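Local atomic coordinates of actibind (Aspergillus niger, PDB entry 3D3Z), a protein that cleaves RNA as a ribonuclease of the T2 family, probably without strict base specificity but with a preference for adenylic acid. Residues S172-E175 with D176-A180. Sequence-based numbering, arbitrary orientation.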
ATOM      1  N   SER A 172       3.157  20.780  -6.246  1.00 29.93           N
ATOM      2  CA  SER A 172       3.966  21.007  -5.069  1.00 29.84           C
ATOM      3  C   SER A 172       3.082  21.126  -3.841  1.00 29.31           C
ATOM      4  O   SER A 172       3.512  20.754  -2.767  1.00 30.49           O
ATOM      5  CB  SER A 172       4.861  22.271  -5.246  1.00 29.85           C
ATOM      6  OG  SER A 172       4.123  23.431  -4.899  1.00 29.79           O
ATOM      7  N   ASP A 173       1.876  21.679  -3.983  1.00 29.32           N
ATOM      8  CA  ASP A 173       0.945  21.792  -2.873  1.00 29.79           C
ATOM      9  C   ASP A 173       0.437  20.397  -2.418  1.00 30.19           C
ATOM     10  O   ASP A 173       0.326  20.137  -1.202  1.00 29.76           O
ATOM     11  CB  ASP A 173      -0.252  22.687  -3.244  1.00 30.64           C
ATOM     12  CG  ASP A 173       0.103  24.220  -3.223  1.00 31.22           C
ATOM     13  OD1 ASP A 173       1.186  24.563  -2.727  1.00 31.94           O
ATOM     14  OD2 ASP A 173      -0.713  25.036  -3.679  1.00 30.82           O
ATOM     15  N   ILE A 174       0.126  19.556  -3.409  1.00 30.40           N
ATOM     16  CA  ILE A 174      -0.322  18.151  -3.210  1.00 30.33           C
ATOM     17  C   ILE A 174       0.788  17.398  -2.472  1.00 30.47           C
ATOM     18  O   ILE A 174       0.549  16.771  -1.439  1.00 31.18           O
ATOM     19  CB  ILE A 174      -0.646  17.451  -4.570  1.00 30.21           C
ATOM     20  CG1 ILE A 174      -1.905  18.057  -5.208  1.00 29.33           C
ATOM     21  CG2 ILE A 174      -0.811  15.891  -4.398  1.00 29.35           C
ATOM     22  CD1 ILE A 174      -2.040  17.772  -6.680  1.00 29.20           C
ATOM     23  N   GLU A 175       1.992  17.464  -3.020  1.00 30.61           N
ATOM     24  CA  GLU A 175       3.175  16.869  -2.425  1.00 30.51           C
ATOM     25  C   GLU A 175       3.487  17.298  -0.996  1.00 30.92           C
ATOM     26  O   GLU A 175       3.878  16.457  -0.155  1.00 30.66           O
ATOM     27  CB  GLU A 175       4.386  17.156  -3.300  1.00 30.97           C
ATOM     28  CG  GLU A 175       4.386  16.364  -4.587  1.00 30.66           C
ATOM     29  CD  GLU A 175       5.533  16.706  -5.486  1.00 30.75           C
ATOM     30  OE1 GLU A 175       6.028  17.848  -5.384  1.00 35.16           O
ATOM     31  OE2 GLU A 175       5.926  15.841  -6.302  1.00 28.31           O
ATOM     32  N   ASP A 176       3.329  18.593  -0.715  1.00 30.62           N
ATOM     33  CA  ASP A 176       3.596  19.105   0.614  1.00 30.03           C
ATOM     34  C   ASP A 176       2.537  18.614   1.607  1.00 29.14           C
ATOM     35  O   ASP A 176       2.879  18.223   2.732  1.00 28.13           O
ATOM     36  CB  ASP A 176       3.637  20.648   0.638  1.00 30.75           C
ATOM     37  CG  ASP A 176       4.813  21.245  -0.137  1.00 31.83           C
ATOM     38  OD1 ASP A 176       5.788  20.548  -0.486  1.00 34.35           O
ATOM     39  OD2 ASP A 176       4.751  22.479  -0.377  1.00 36.95           O
ATOM     40  N   ALA A 177       1.270  18.652   1.183  1.00 28.68           N
ATOM     41  CA  ALA A 177       0.134  18.272   2.011  1.00 28.31           C
ATOM     42  C   ALA A 177       0.255  16.815   2.503  1.00 27.94           C
ATOM     43  O   ALA A 177      -0.097  16.492   3.661  1.00 27.14           O
ATOM     44  CB  ALA A 177      -1.154  18.452   1.247  1.00 27.84           C
ATOM     45  N   LEU A 178       0.806  15.974   1.631  1.00 27.19           N
ATOM     46  CA  LEU A 178       0.886  14.524   1.872  1.00 27.85           C
ATOM     47  C   LEU A 178       2.184  14.177   2.570  1.00 27.93           C
ATOM     48  O   LEU A 178       2.229  13.273   3.401  1.00 28.59           O
ATOM     49  CB  LEU A 178       0.724  13.776   0.547  1.00 26.62           C
ATOM     50  CG  LEU A 178      -0.675  13.932  -0.085  1.00 26.55           C
ATOM     51  CD1 LEU A 178      -0.686  13.329  -1.477  1.00 25.24           C
ATOM     52  CD2 LEU A 178      -1.851  13.382   0.784  1.00 26.09           C
ATOM     53  N   ALA A 179       3.231  14.943   2.266  1.00 27.53           N
ATOM     54  CA  ALA A 179       4.487  14.852   2.971  1.00 27.70           C
ATOM     55  C   ALA A 179       4.307  15.068   4.485  1.00 27.28           C
ATOM     56  O   ALA A 179       5.075  14.528   5.291  1.00 27.64           O
ATOM     57  CB  ALA A 179       5.493  15.855   2.383  1.00 27.70           C
ATOM     58  N   ALA A 180       3.286  15.839   4.851  1.00 27.62           N
ATOM     59  CA  ALA A 180       2.965  16.194   6.240  1.00 27.83           C
ATOM     60  C   ALA A 180       2.494  15.013   7.106  1.00 28.27           C
ATOM     61  O   ALA A 180       2.586  15.069   8.336  1.00 29.31           O
ATOM     62  CB  ALA A 180       1.891  17.257   6.249  1.00 27.91           C
TER
HETATM   63  O   HOH W   1       3.683  24.146  -2.345  1.00 46.57           O
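Asp-176 N donates to Ser-172 O at 3.0 Å. Three more bonds of the same i to i+4 kind follow: Ala-177 N to Asp-173 O, Leu-178 N to Ile-174 O at 3.2 Å, and Ala-179 N to Glu-175 O. On the exposed side a single water ties three side chains together. It accepts from Ser-172 OG at 2.7 Å. It donates to Asp-173 OD1 at 2.6 Å and to Asp-176 OD2 at 2.8 Å. Asp-173 OD1 and Asp-176 OD2 lie 4.8 Å apart, and the shared water probably eases the mutual repulsion of the two carboxylates. Asp-176 has CG anti to its carbonyl carbon (chi1 -67°). This turns the carboxylate back along the helix, with Asp-176 CG 3.0 Å from Ser-172 O.

These are the turns of alpha-helix 171-179, a short amphipathic helix away from the active site. One face carries Ser-172, Asp-173 and Asp-176; the other packs on helix 152-158 and on the antiparallel sheet of the RNase T2 fold. Glu-175 extends from the helix, and its OE2 forms a salt bridge with Arg-219.

On the buried face, Ile-174 and Leu-178 run side by side and point the same way. Ile-174 CG2 meets Leu-178 CD1 at 3.9 Å, one methyl against another. Both side chains touch Leu-156 of helix 152-158. On the sheet, Ile-174 reaches Val-189 and Leu-196, while Leu-178 reaches Leu-199 and Tyr-201. Ala-177 is also buried, against Leu-156 and Ala-159.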